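Local coordinates for protein cytochrome c2 iso-2 (Rhodospirillum centenum, PDB 1JDL) that carries electrons through a covalently bound heme c, serving as electron donor to the oxidized bacteriochlorophyll in bacterial photophosphorylation, at residues A[71-76]-A[106-111]; A[10-15]-A[19-24]; A[68-71]-A[77-80]. All coordinates share one frame; numbering follows the deposited sequence.

All three contacts border the same heme, but their chemistry differs. Interaction 2 is a buried contact, its centre about 12 Å from the centre of the chain, and joins metal ligation, a backbone hydrogen bond and aromatic packing. Interactions 1 and 3 are partly buried; they share Tyr-71 and their centres lie about 8 Å apart, one joining the turn 71-74 to helix 105-115, the other helix 65-71 to helix 75-85. Both are apolar across their segments, although Arg-108 NH1 of interaction 1 reaches Ile-69 O of interaction 3 at 2.9 Å. Interactions 1 and 2 meet through the salt bridge Glu-107 OE2 to Lys-14 NZ, 2.8 Å, whereas 2 and 3 do not touch.

Interaction 1: A[71-76]-A[106-111]; sequences YLPDPN and QERKDV. With HEM (protoporphyrin IX containing Fe), chain B.
Leu-72 and Pro-73 lie against Arg-108 and Val-111, joining the type I beta turn 71-74 to the C-terminal helix 105-115 of the cytochrome c fold. The contact is apolar. Leu-72 and Arg-108 run past each other in opposite senses, bringing Leu-72 CB to 3.8 Å from Arg-108 CD. Farther out, Leu-72 CD1 meets Val-111 CG1 tip to tip at 3.8 Å. The other methyl of the leucine turns to the porphyrin, with Leu-72 CD2 3.8 Å from HEM C2B, and this one side chain therefore bridges helix and heme. Pro-73 crosses the arginine at about a right angle, with Pro-73 CD 3.6 Å from Arg-108 CD, and its ring lies over one face of the guanidinium, offset toward the rim.

The bend of Arg-108 at its third torsion (chi3 -76°) turns the guanidinium out of line with the aliphatic part of the chain. Its polar end looks beyond the two segments: NH1 is hydrogen-bonded to Ile-69 O, while NE and NH2 make weak bonds to Asp-104 O and Pro-103 O. The turn itself is closed by Asp-74 N donating to Tyr-71 O, and Asp-74 is the N-cap of helix 75-85, its OD1 accepting from Ala-77 N. On the heme side, the phenol of Tyr-71 also borders the porphyrin, with Tyr-71 OH 3.5 Å from HEM C1A.

Interaction 2: A[10-15]-A[19-24]; sequences AVFKKC and HRVGPD. With HEM (protoporphyrin IX containing Fe), chain B.
Phe-12 meets Val-21 as the chain returns past the heme attachment site. Its ring points away from the backbone N (chi1 -166°), and this carries CZ to 3.5 Å from Val-21 CG1. Val-21 comes from the opposite direction and touches the end of the ring with both methyls, its CG2 3.9 Å from Phe-12 CE2. The same ring end reaches His-19, where Phe-12 CZ is 4.2 Å from His-19 CB, and Cys-15 CB sits over one face, toward its rim. Tyr-114 and Leu-115 of helix 105-115 also pack on Phe-12. Replacing this ring by an alanine is likely to open a gap between Val-21 and Cys-15, depriving the backbone around the axial histidine of its apolar backing.

Lys-14 extends to a salt bridge with Glu-107, while its carbonyl O lies 3.5 Å from HEM CMC. At Cys-15, which is covalently attached to the heme, the carbonyl accepts a hydrogen bond from His-19 N, 2.9 Å from Cys-15 O and bent to 142° at the hydrogen. This bond draws the histidine backbone back to the cysteine, and the imidazole reaches the heme iron with His-19 NE2 at 2.1 Å from FE. The other ring nitrogen, ND1, is hydrogen-bonded to Pro-31 O, which, with the iron bond, holds the rotation of the imidazole and would probably make it a stronger iron donor. Met-98 SD supplies the second protein ligand. Two cysteine attachments, Cys-15 and Cys-18, followed directly by the axial His-19 form the CXXCH heme-binding motif of c-type cytochromes.

Interaction 3: A[68-71]-A[77-80]; sequences IIAY and AFLR. With HEM (protoporphyrin IX containing Fe), chain B.
Phe-78 and Tyr-71 meet with their side chains crossed at about a right angle, the phenylalanine presenting a ring face and the tyrosine its CB. The methylene lies over that face in a CH-pi contact, with Tyr-71 CB 4.1 Å from the centroid of the Phe-78 ring and 22° off its normal, displaced toward the rim. The tyrosine ring in turn offers its edge: Tyr-71 CD1 comes to 3.9 Å from Phe-78 CD2, near the plane of the phenol. The phenylalanine also presses on the backbone, since its CG lies 3.7 Å from Tyr-71 CA.

Phe-78 reaches this place because its CG is anti to the backbone N (chi1 180°), which sends the ring straight across to the end of the preceding helix. There the far rim of the ring approaches Ala-70 obliquely, Phe-78 CE1 standing 3.8 Å from Ala-70 CB. Leu-79 takes a second position along the phenol edge, its CD1 4.2 Å from Tyr-71 CE1. The tyrosine is thus held along one edge by two residues of a single helical turn, while Trp-63 and Met-98, the methionine ligand of the heme iron, touch it from outside the two segments. The contact places helix 75-85 along one edge of a heme-pocket tyrosine.

Within the fold, the contact closes the corner between helix 65-71 and helix 75-85, which follow each other through a short turn. Leu-79 extends the packing to Ile-52 and Ala-56 of helix 51-58, and Ile-68 and Ile-69 lean on Val-112 of helix 105-115.

Interaction 1: A[71-76]-A[106-111]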
loop_
_atom_site.group_PDB
_atom_site.type_symbol
_atom_site.label_atom_id
_atom_site.label_comp_id
_atom_site.label_asym_id
_atom_site.label_seq_id
_atom_site.Cartn_x
_atom_site.Cartn_y
_atom_site.Cartn_z
ATOM N N TYR A 71 0.729 7.362 -2.283
ATOM C CA TYR A 71 -0.200 6.376 -2.833
ATOM C C TYR A 71 -1.620 6.449 -2.269
ATOM O O TYR A 71 -2.595 6.407 -3.016
ATOM C CB TYR A 71 0.386 4.985 -2.572
ATOM C CG TYR A 71 -0.559 3.801 -2.672
ATOM C CD1 TYR A 71 -0.910 3.258 -3.908
ATOM C CD2 TYR A 71 -1.030 3.175 -1.518
ATOM C CE1 TYR A 71 -1.701 2.105 -3.991
ATOM C CE2 TYR A 71 -1.824 2.033 -1.587
ATOM C CZ TYR A 71 -2.149 1.501 -2.820
ATOM O OH TYR A 71 -2.896 0.349 -2.877
ATOM N N LEU A 72 -1.724 6.564 -0.952
ATOM C CA LEU A 72 -3.017 6.567 -0.271
ATOM C C LEU A 72 -4.135 7.512 -0.721
ATOM O O LEU A 72 -5.307 7.145 -0.655
ATOM C CB LEU A 72 -2.800 6.711 1.239
ATOM C CG LEU A 72 -2.179 5.478 1.909
ATOM C CD1 LEU A 72 -1.909 5.769 3.371
ATOM C CD2 LEU A 72 -3.107 4.276 1.759
ATOM N N PRO A 73 -3.804 8.726 -1.193
ATOM C CA PRO A 73 -4.905 9.604 -1.611
ATOM C C PRO A 73 -5.635 9.167 -2.884
ATOM O O PRO A 73 -6.786 9.544 -3.109
ATOM C CB PRO A 73 -4.227 10.969 -1.745
ATOM C CG PRO A 73 -2.828 10.621 -2.125
ATOM C CD PRO A 73 -2.511 9.431 -1.246
ATOM N N ASP A 74 -4.972 8.360 -3.705
ATOM C CA ASP A 74 -5.552 7.868 -4.953
ATOM C C ASP A 74 -4.657 6.734 -5.442
ATOM O O ASP A 74 -3.732 6.954 -6.224
ATOM C CB ASP A 74 -5.581 8.983 -6.008
ATOM C CG ASP A 74 -6.449 8.633 -7.207
ATOM O OD1 ASP A 74 -6.540 7.439 -7.558
ATOM O OD2 ASP A 74 -7.032 9.561 -7.809
ATOM N N PRO A 75 -4.916 5.502 -4.979
ATOM C CA PRO A 75 -4.127 4.330 -5.369
ATOM C C PRO A 75 -3.908 4.169 -6.874
ATOM O O PRO A 75 -2.773 3.998 -7.324
ATOM C CB PRO A 75 -4.917 3.173 -4.760
ATOM C CG PRO A 75 -5.464 3.783 -3.510
ATOM C CD PRO A 75 -5.954 5.132 -4.001
ATOM N N ASN A 76 -4.987 4.225 -7.648
ATOM C CA ASN A 76 -4.892 4.078 -9.098
ATOM C C ASN A 76 -3.992 5.118 -9.750
ATOM O O ASN A 76 -3.137 4.784 -10.576
ATOM C CB ASN A 76 -6.282 4.155 -9.727
ATOM C CG ASN A 76 -7.008 2.833 -9.691
ATOM O OD1 ASN A 76 -8.152 2.748 -9.236
ATOM N ND2 ASN A 76 -6.352 1.787 -10.184
ATOM N N GLN A 106 -2.389 14.426 7.265
ATOM C CA GLN A 106 -2.032 14.044 8.625
ATOM C C GLN A 106 -2.361 12.576 8.882
ATOM O O GLN A 106 -1.539 11.838 9.421
ATOM C CB GLN A 106 -2.763 14.922 9.644
ATOM C CG GLN A 106 -2.323 14.689 11.082
ATOM C CD GLN A 106 -0.832 14.905 11.277
ATOM O OE1 GLN A 106 -0.295 15.958 10.929
ATOM N NE2 GLN A 106 -0.156 13.908 11.839
ATOM N N GLU A 107 -3.562 12.156 8.502
ATOM C CA GLU A 107 -3.956 10.767 8.700
ATOM C C GLU A 107 -2.994 9.834 7.981
ATOM O O GLU A 107 -2.642 8.773 8.502
ATOM C CB GLU A 107 -5.374 10.524 8.192
ATOM C CG GLU A 107 -6.449 11.125 9.072
ATOM C CD GLU A 107 -7.831 10.644 8.685
ATOM O OE1 GLU A 107 -8.308 11.013 7.593
ATOM O OE2 GLU A 107 -8.434 9.886 9.471
ATOM N N ARG A 108 -2.573 10.230 6.785
ATOM C CA ARG A 108 -1.638 9.419 6.017
ATOM C C ARG A 108 -0.312 9.311 6.755
ATOM O O ARG A 108 0.245 8.224 6.879
ATOM C CB ARG A 108 -1.414 10.021 4.628
ATOM C CG ARG A 108 -2.496 9.668 3.621
ATOM C CD ARG A 108 -2.199 10.296 2.273
ATOM N NE ARG A 108 -2.497 11.724 2.254
ATOM C CZ ARG A 108 -1.861 12.612 1.496
ATOM N NH1 ARG A 108 -0.880 12.221 0.695
ATOM N NH2 ARG A 108 -2.213 13.891 1.528
ATOM N N LYS A 109 0.198 10.439 7.246
ATOM C CA LYS A 109 1.463 10.427 7.977
ATOM C C LYS A 109 1.372 9.532 9.209
ATOM O O LYS A 109 2.286 8.756 9.495
ATOM C CB LYS A 109 1.850 11.840 8.427
ATOM C CG LYS A 109 2.192 12.804 7.312
ATOM C CD LYS A 109 2.668 14.124 7.898
ATOM C CE LYS A 109 3.035 15.124 6.818
ATOM N NZ LYS A 109 3.535 16.393 7.416
ATOM N N ASP A 110 0.264 9.644 9.935
ATOM C CA ASP A 110 0.068 8.864 11.150
ATOM C C ASP A 110 -0.097 7.371 10.908
ATOM O O ASP A 110 0.483 6.556 11.623
ATOM C CB ASP A 110 -1.143 9.377 11.937
ATOM C CG ASP A 110 -0.958 10.797 12.441
ATOM O OD1 ASP A 110 0.192 11.178 12.747
ATOM O OD2 ASP A 110 -1.969 11.527 12.545
ATOM N N VAL A 111 -0.888 7.001 9.908
ATOM C CA VAL A 111 -1.085 5.584 9.650
ATOM C C VAL A 111 0.229 4.949 9.189
ATOM O O VAL A 111 0.515 3.797 9.513
ATOM C CB VAL A 111 -2.225 5.345 8.624
ATOM C CG1 VAL A 111 -1.765 5.664 7.215
ATOM C CG2 VAL A 111 -2.722 3.905 8.743
HETATM C CHA HEM B . -3.393 -3.052 -1.279
HETATM C CHB HEM B . -2.583 0.078 2.299
HETATM C CHC HEM B . -7.333 0.282 3.166
HETATM C CHD HEM B . -8.049 -3.227 -0.018
HETATM C C1A HEM B . -2.758 -2.164 -0.410
HETATM C C2A HEM B . -1.354 -1.832 -0.466
HETATM C C3A HEM B . -1.141 -0.945 0.543
HETATM C C4A HEM B . -2.405 -0.752 1.214
HETATM C CMA HEM B . 0.160 -0.233 0.882
HETATM C CAA HEM B . -0.317 -2.497 -1.381
HETATM C CBA HEM B . 0.215 -3.724 -0.642
HETATM C CGA HEM B . 1.175 -4.587 -1.466
HETATM O O1A HEM B . 1.543 -4.201 -2.593
HETATM O O2A HEM B . 1.571 -5.662 -0.970
HETATM C C1B HEM B . -3.816 0.379 2.861
HETATM C C2B HEM B . -4.018 1.297 3.953
HETATM C C3B HEM B . -5.367 1.505 4.015
HETATM C C4B HEM B . -5.972 0.543 3.175
HETATM C CMB HEM B . -2.914 1.863 4.837
HETATM C CAB HEM B . -6.105 2.600 4.511
HETATM C CBB HEM B . -5.586 3.900 5.099
HETATM C C1C HEM B . -7.948 -0.618 2.344
HETATM C C2C HEM B . -9.370 -0.889 2.328
HETATM C C3C HEM B . -9.566 -1.749 1.315
HETATM C C4C HEM B . -8.256 -2.196 0.884
HETATM C CMC HEM B . -10.415 -0.321 3.290
HETATM C CAC HEM B . -10.752 -2.063 0.615
HETATM C CBC HEM B . -12.199 -1.685 0.914
HETATM C C1D HEM B . -6.837 -3.546 -0.587
HETATM C C2D HEM B . -6.677 -4.511 -1.650
HETATM C C3D HEM B . -5.381 -4.416 -2.072
HETATM C C4D HEM B . -4.753 -3.394 -1.228
HETATM C CMD HEM B . -7.760 -5.414 -2.248
HETATM C CAD HEM B . -4.757 -5.149 -3.264
HETATM C CBD HEM B . -4.915 -4.227 -4.478
HETATM C CGD HEM B . -4.475 -4.855 -5.786
HETATM O O1D HEM B . -4.612 -4.181 -6.829
HETATM O O2D HEM B . -3.991 -6.009 -5.783
HETATM N NA HEM B . -3.403 -1.485 0.609
HETATM N NB HEM B . -5.020 -0.099 2.386
HETATM N NC HEM B . -7.268 -1.411 1.436
HETATM N ND HEM B . -5.662 -2.866 -0.319
HETATM FE FE HEM B . -5.350 -1.431 1.007
#

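Interaction 2: A[10-15]-A[19-24]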
loop_
_atom_site.group_PDB
_atom_site.type_symbol
_atom_site.label_atom_id
_atom_site.label_comp_id
_atom_site.label_asym_id
_atom_site.label_seq_id
_atom_site.Cartn_x
_atom_site.Cartn_y
_atom_site.Cartn_z
ATOM N N ALA A 10 -5.410 4.518 15.359
ATOM C CA ALA A 10 -6.817 4.882 15.258
ATOM C C ALA A 10 -7.203 5.024 13.788
ATOM O O ALA A 10 -8.288 4.615 13.374
ATOM C CB ALA A 10 -7.072 6.193 15.997
ATOM N N VAL A 11 -6.309 5.612 13.001
ATOM C CA VAL A 11 -6.559 5.787 11.579
ATOM C C VAL A 11 -6.640 4.412 10.920
ATOM O O VAL A 11 -7.417 4.201 9.991
ATOM C CB VAL A 11 -5.431 6.599 10.901
ATOM C CG1 VAL A 11 -5.663 6.663 9.399
ATOM C CG2 VAL A 11 -5.378 8.006 11.478
ATOM N N PHE A 12 -5.843 3.471 11.417
ATOM C CA PHE A 12 -5.828 2.129 10.849
ATOM C C PHE A 12 -7.185 1.437 10.933
ATOM O O PHE A 12 -7.416 0.428 10.266
ATOM C CB PHE A 12 -4.774 1.259 11.536
ATOM C CG PHE A 12 -4.465 -0.003 10.788
ATOM C CD1 PHE A 12 -3.695 0.035 9.629
ATOM C CD2 PHE A 12 -4.982 -1.225 11.207
ATOM C CE1 PHE A 12 -3.450 -1.124 8.897
ATOM C CE2 PHE A 12 -4.743 -2.387 10.482
ATOM C CZ PHE A 12 -3.976 -2.334 9.325
ATOM N N LYS A 13 -8.079 1.959 11.766
ATOM C CA LYS A 13 -9.405 1.371 11.876
ATOM C C LYS A 13 -10.075 1.436 10.504
ATOM O O LYS A 13 -10.915 0.600 10.172
ATOM C CB LYS A 13 -10.247 2.129 12.907
ATOM C CG LYS A 13 -9.760 1.957 14.338
ATOM C CD LYS A 13 -10.649 2.712 15.316
ATOM C CE LYS A 13 -10.210 2.479 16.751
ATOM N NZ LYS A 13 -11.061 3.230 17.717
ATOM N N LYS A 14 -9.686 2.432 9.714
ATOM C CA LYS A 14 -10.229 2.617 8.371
ATOM C C LYS A 14 -9.640 1.621 7.376
ATOM O O LYS A 14 -10.092 1.542 6.232
ATOM C CB LYS A 14 -9.952 4.036 7.872
ATOM C CG LYS A 14 -10.637 5.127 8.684
ATOM C CD LYS A 14 -10.327 6.498 8.112
ATOM C CE LYS A 14 -11.051 7.590 8.884
ATOM N NZ LYS A 14 -10.825 8.922 8.264
ATOM N N CYS A 15 -8.625 0.875 7.807
ATOM C CA CYS A 15 -7.984 -0.115 6.943
ATOM C C CYS A 15 -8.346 -1.530 7.357
ATOM O O CYS A 15 -8.273 -2.451 6.545
ATOM C CB CYS A 15 -6.455 -0.024 7.022
ATOM S SG CYS A 15 -5.734 1.606 7.081
ATOM N N HIS A 19 -7.486 -5.161 5.782
ATOM C CA HIS A 19 -6.097 -5.472 6.100
ATOM C C HIS A 19 -5.884 -5.836 7.555
ATOM O O HIS A 19 -6.626 -5.403 8.433
ATOM C CB HIS A 19 -5.206 -4.270 5.814
ATOM C CG HIS A 19 -5.083 -3.924 4.368
ATOM N ND1 HIS A 19 -4.340 -4.675 3.482
ATOM C CD2 HIS A 19 -5.550 -2.866 3.666
ATOM C CE1 HIS A 19 -4.348 -4.089 2.300
ATOM N NE2 HIS A 19 -5.074 -2.988 2.384
ATOM N N ARG A 20 -4.837 -6.617 7.789
ATOM C CA ARG A 20 -4.450 -7.032 9.129
ATOM C C ARG A 20 -2.955 -6.789 9.289
ATOM O O ARG A 20 -2.201 -6.832 8.315
ATOM C CB ARG A 20 -4.753 -8.519 9.335
ATOM C CG ARG A 20 -6.231 -8.837 9.451
ATOM C CD ARG A 20 -6.742 -8.581 10.858
ATOM N NE ARG A 20 -8.186 -8.767 10.955
ATOM C CZ ARG A 20 -9.077 -7.929 10.435
ATOM N NH1 ARG A 20 -8.665 -6.849 9.786
ATOM N NH2 ARG A 20 -10.375 -8.171 10.558
ATOM N N VAL A 21 -2.539 -6.506 10.518
ATOM C CA VAL A 21 -1.135 -6.290 10.838
ATOM C C VAL A 21 -0.890 -7.040 12.142
ATOM O O VAL A 21 -1.836 -7.367 12.852
ATOM C CB VAL A 21 -0.800 -4.793 11.039
ATOM C CG1 VAL A 21 -0.931 -4.051 9.717
ATOM C CG2 VAL A 21 -1.720 -4.182 12.090
ATOM N N GLY A 22 0.372 -7.318 12.449
ATOM C CA GLY A 22 0.691 -8.031 13.674
ATOM C C GLY A 22 1.188 -9.438 13.410
ATOM O O GLY A 22 1.317 -9.841 12.252
ATOM N N PRO A 23 1.477 -10.220 14.465
ATOM C CA PRO A 23 1.966 -11.593 14.303
ATOM C C PRO A 23 0.971 -12.517 13.607
ATOM O O PRO A 23 -0.219 -12.522 13.921
ATOM C CB PRO A 23 2.269 -12.023 15.741
ATOM C CG PRO A 23 1.279 -11.244 16.541
ATOM C CD PRO A 23 1.341 -9.876 15.892
ATOM N N ASP A 24 1.473 -13.299 12.658
ATOM C CA ASP A 24 0.640 -14.225 11.898
ATOM C C ASP A 24 -0.594 -13.538 11.313
ATOM O O ASP A 24 -1.690 -14.105 11.307
ATOM C CB ASP A 24 0.209 -15.403 12.779
ATOM C CG ASP A 24 1.386 -16.229 13.266
ATOM O OD1 ASP A 24 2.167 -16.715 12.420
ATOM O OD2 ASP A 24 1.528 -16.393 14.497
HETATM C CHA HEM B . -3.393 -3.052 -1.279
HETATM C CHB HEM B . -2.583 0.078 2.299
HETATM C CHC HEM B . -7.333 0.282 3.166
HETATM C CHD HEM B . -8.049 -3.227 -0.018
HETATM C C1A HEM B . -2.758 -2.164 -0.410
HETATM C C2A HEM B . -1.354 -1.832 -0.466
HETATM C C3A HEM B . -1.141 -0.945 0.543
HETATM C C4A HEM B . -2.405 -0.752 1.214
HETATM C CMA HEM B . 0.160 -0.233 0.882
HETATM C CAA HEM B . -0.317 -2.497 -1.381
HETATM C CBA HEM B . 0.215 -3.724 -0.642
HETATM C CGA HEM B . 1.175 -4.587 -1.466
HETATM O O1A HEM B . 1.543 -4.201 -2.593
HETATM O O2A HEM B . 1.571 -5.662 -0.970
HETATM C C1B HEM B . -3.816 0.379 2.861
HETATM C C2B HEM B . -4.018 1.297 3.953
HETATM C C3B HEM B . -5.367 1.505 4.015
HETATM C C4B HEM B . -5.972 0.543 3.175
HETATM C CMB HEM B . -2.914 1.863 4.837
HETATM C CAB HEM B . -6.105 2.600 4.511
HETATM C CBB HEM B . -5.586 3.900 5.099
HETATM C C1C HEM B . -7.948 -0.618 2.344
HETATM C C2C HEM B . -9.370 -0.889 2.328
HETATM C C3C HEM B . -9.566 -1.749 1.315
HETATM C C4C HEM B . -8.256 -2.196 0.884
HETATM C CMC HEM B . -10.415 -0.321 3.290
HETATM C CAC HEM B . -10.752 -2.063 0.615
HETATM C CBC HEM B . -12.199 -1.685 0.914
HETATM C C1D HEM B . -6.837 -3.546 -0.587
HETATM C C2D HEM B . -6.677 -4.511 -1.650
HETATM C C3D HEM B . -5.381 -4.416 -2.072
HETATM C C4D HEM B . -4.753 -3.394 -1.228
HETATM C CMD HEM B . -7.760 -5.414 -2.248
HETATM C CAD HEM B . -4.757 -5.149 -3.264
HETATM C CBD HEM B . -4.915 -4.227 -4.478
HETATM C CGD HEM B . -4.475 -4.855 -5.786
HETATM O O1D HEM B . -4.612 -4.181 -6.829
HETATM O O2D HEM B . -3.991 -6.009 -5.783
HETATM N NA HEM B . -3.403 -1.485 0.609
HETATM N NB HEM B . -5.020 -0.099 2.386
HETATM N NC HEM B . -7.268 -1.411 1.436
HETATM N ND HEM B . -5.662 -2.866 -0.319
HETATM FE FE HEM B . -5.350 -1.431 1.007
#

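Interaction 3: A[68-71]-A[77-80]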
loop_
_atom_site.group_PDB
_atom_site.type_symbol
_atom_site.label_atom_id
_atom_site.label_comp_id
_atom_site.label_asym_id
_atom_site.label_seq_id
_atom_site.Cartn_x
_atom_site.Cartn_y
_atom_site.Cartn_z
ATOM N N ILE A 68 4.102 5.206 0.218
ATOM C CA ILE A 68 2.791 4.876 0.774
ATOM C C ILE A 68 2.000 6.166 0.972
ATOM O O ILE A 68 0.804 6.232 0.675
ATOM C CB ILE A 68 2.919 4.128 2.119
ATOM C CG1 ILE A 68 3.722 2.839 1.921
ATOM C CG2 ILE A 68 1.531 3.805 2.665
ATOM C CD1 ILE A 68 3.924 2.036 3.195
ATOM N N ILE A 69 2.673 7.201 1.467
ATOM C CA ILE A 69 2.028 8.490 1.685
ATOM C C ILE A 69 1.473 9.072 0.386
ATOM O O ILE A 69 0.367 9.609 0.363
ATOM C CB ILE A 69 3.021 9.508 2.306
ATOM C CG1 ILE A 69 3.363 9.092 3.738
ATOM C CG2 ILE A 69 2.425 10.913 2.283
ATOM C CD1 ILE A 69 2.195 9.164 4.694
ATOM N N ALA A 70 2.239 8.960 -0.695
ATOM C CA ALA A 70 1.822 9.494 -1.990
ATOM C C ALA A 70 0.763 8.631 -2.664
ATOM O O ALA A 70 0.001 9.106 -3.507
ATOM C CB ALA A 70 3.027 9.630 -2.907
ATOM N N TYR A 71 0.729 7.362 -2.283
ATOM C CA TYR A 71 -0.200 6.376 -2.833
ATOM C C TYR A 71 -1.620 6.449 -2.269
ATOM O O TYR A 71 -2.595 6.407 -3.016
ATOM C CB TYR A 71 0.386 4.985 -2.572
ATOM C CG TYR A 71 -0.559 3.801 -2.672
ATOM C CD1 TYR A 71 -0.910 3.258 -3.908
ATOM C CD2 TYR A 71 -1.030 3.175 -1.518
ATOM C CE1 TYR A 71 -1.701 2.105 -3.991
ATOM C CE2 TYR A 71 -1.824 2.033 -1.587
ATOM C CZ TYR A 71 -2.149 1.501 -2.820
ATOM O OH TYR A 71 -2.896 0.349 -2.877
ATOM N N ALA A 77 -4.188 6.380 -9.382
ATOM C CA ALA A 77 -3.395 7.463 -9.949
ATOM C C ALA A 77 -1.910 7.257 -9.697
ATOM O O ALA A 77 -1.093 7.443 -10.598
ATOM C CB ALA A 77 -3.844 8.800 -9.373
ATOM N N PHE A 78 -1.563 6.864 -8.476
ATOM C CA PHE A 78 -0.165 6.645 -8.126
ATOM C C PHE A 78 0.467 5.514 -8.933
ATOM O O PHE A 78 1.552 5.669 -9.493
ATOM C CB PHE A 78 -0.031 6.327 -6.635
ATOM C CG PHE A 78 1.387 6.086 -6.197
ATOM C CD1 PHE A 78 2.230 7.154 -5.897
ATOM C CD2 PHE A 78 1.893 4.791 -6.125
ATOM C CE1 PHE A 78 3.560 6.934 -5.531
ATOM C CE2 PHE A 78 3.221 4.558 -5.761
ATOM C CZ PHE A 78 4.055 5.631 -5.463
ATOM N N LEU A 79 -0.210 4.373 -8.979
ATOM C CA LEU A 79 0.294 3.214 -9.701
ATOM C C LEU A 79 0.432 3.440 -11.201
ATOM O O LEU A 79 1.413 3.014 -11.810
ATOM C CB LEU A 79 -0.609 2.012 -9.442
ATOM C CG LEU A 79 -0.599 1.478 -8.010
ATOM C CD1 LEU A 79 -1.678 0.415 -7.851
ATOM C CD2 LEU A 79 0.772 0.905 -7.692
ATOM N N ARG A 80 -0.549 4.104 -11.801
ATOM C CA ARG A 80 -0.499 4.376 -13.231
ATOM C C ARG A 80 0.662 5.296 -13.577
ATOM O O ARG A 80 1.365 5.075 -14.567
ATOM C CB ARG A 80 -1.823 4.990 -13.693
ATOM C CG ARG A 80 -2.943 3.967 -13.779
ATOM C CD ARG A 80 -4.293 4.602 -14.079
ATOM N NE ARG A 80 -5.332 3.584 -14.222
ATOM C CZ ARG A 80 -6.636 3.811 -14.089
ATOM N NH1 ARG A 80 -7.076 5.030 -13.803
ATOM N NH2 ARG A 80 -7.502 2.817 -14.242
HETATM C CHA HEM B . -3.393 -3.052 -1.279
HETATM C CHB HEM B . -2.583 0.078 2.299
HETATM C CHC HEM B . -7.333 0.282 3.166
HETATM C CHD HEM B . -8.049 -3.227 -0.018
HETATM C C1A HEM B . -2.758 -2.164 -0.410
HETATM C C2A HEM B . -1.354 -1.832 -0.466
HETATM C C3A HEM B . -1.141 -0.945 0.543
HETATM C C4A HEM B . -2.405 -0.752 1.214
HETATM C CMA HEM B . 0.160 -0.233 0.882
HETATM C CAA HEM B . -0.317 -2.497 -1.381
HETATM C CBA HEM B . 0.215 -3.724 -0.642
HETATM C CGA HEM B . 1.175 -4.587 -1.466
HETATM O O1A HEM B . 1.543 -4.201 -2.593
HETATM O O2A HEM B . 1.571 -5.662 -0.970
HETATM C C1B HEM B . -3.816 0.379 2.861
HETATM C C2B HEM B . -4.018 1.297 3.953
HETATM C C3B HEM B . -5.367 1.505 4.015
HETATM C C4B HEM B . -5.972 0.543 3.175
HETATM C CMB HEM B . -2.914 1.863 4.837
HETATM C CAB HEM B . -6.105 2.600 4.511
HETATM C CBB HEM B . -5.586 3.900 5.099
HETATM C C1C HEM B . -7.948 -0.618 2.344
HETATM C C2C HEM B . -9.370 -0.889 2.328
HETATM C C3C HEM B . -9.566 -1.749 1.315
HETATM C C4C HEM B . -8.256 -2.196 0.884
HETATM C CMC HEM B . -10.415 -0.321 3.290
HETATM C CAC HEM B . -10.752 -2.063 0.615
HETATM C CBC HEM B . -12.199 -1.685 0.914
HETATM C C1D HEM B . -6.837 -3.546 -0.587
HETATM C C2D HEM B . -6.677 -4.511 -1.650
HETATM C C3D HEM B . -5.381 -4.416 -2.072
HETATM C C4D HEM B . -4.753 -3.394 -1.228
HETATM C CMD HEM B . -7.760 -5.414 -2.248
HETATM C CAD HEM B . -4.757 -5.149 -3.264
HETATM C CBD HEM B . -4.915 -4.227 -4.478
HETATM C CGD HEM B . -4.475 -4.855 -5.786
HETATM O O1D HEM B . -4.612 -4.181 -6.829
HETATM O O2D HEM B . -3.991 -6.009 -5.783
HETATM N NA HEM B . -3.403 -1.485 0.609
HETATM N NB HEM B . -5.020 -0.099 2.386
HETATM N NC HEM B . -7.268 -1.411 1.436
HETATM N ND HEM B . -5.662 -2.866 -0.319
HETATM FE FE HEM B . -5.350 -1.431 1.007
#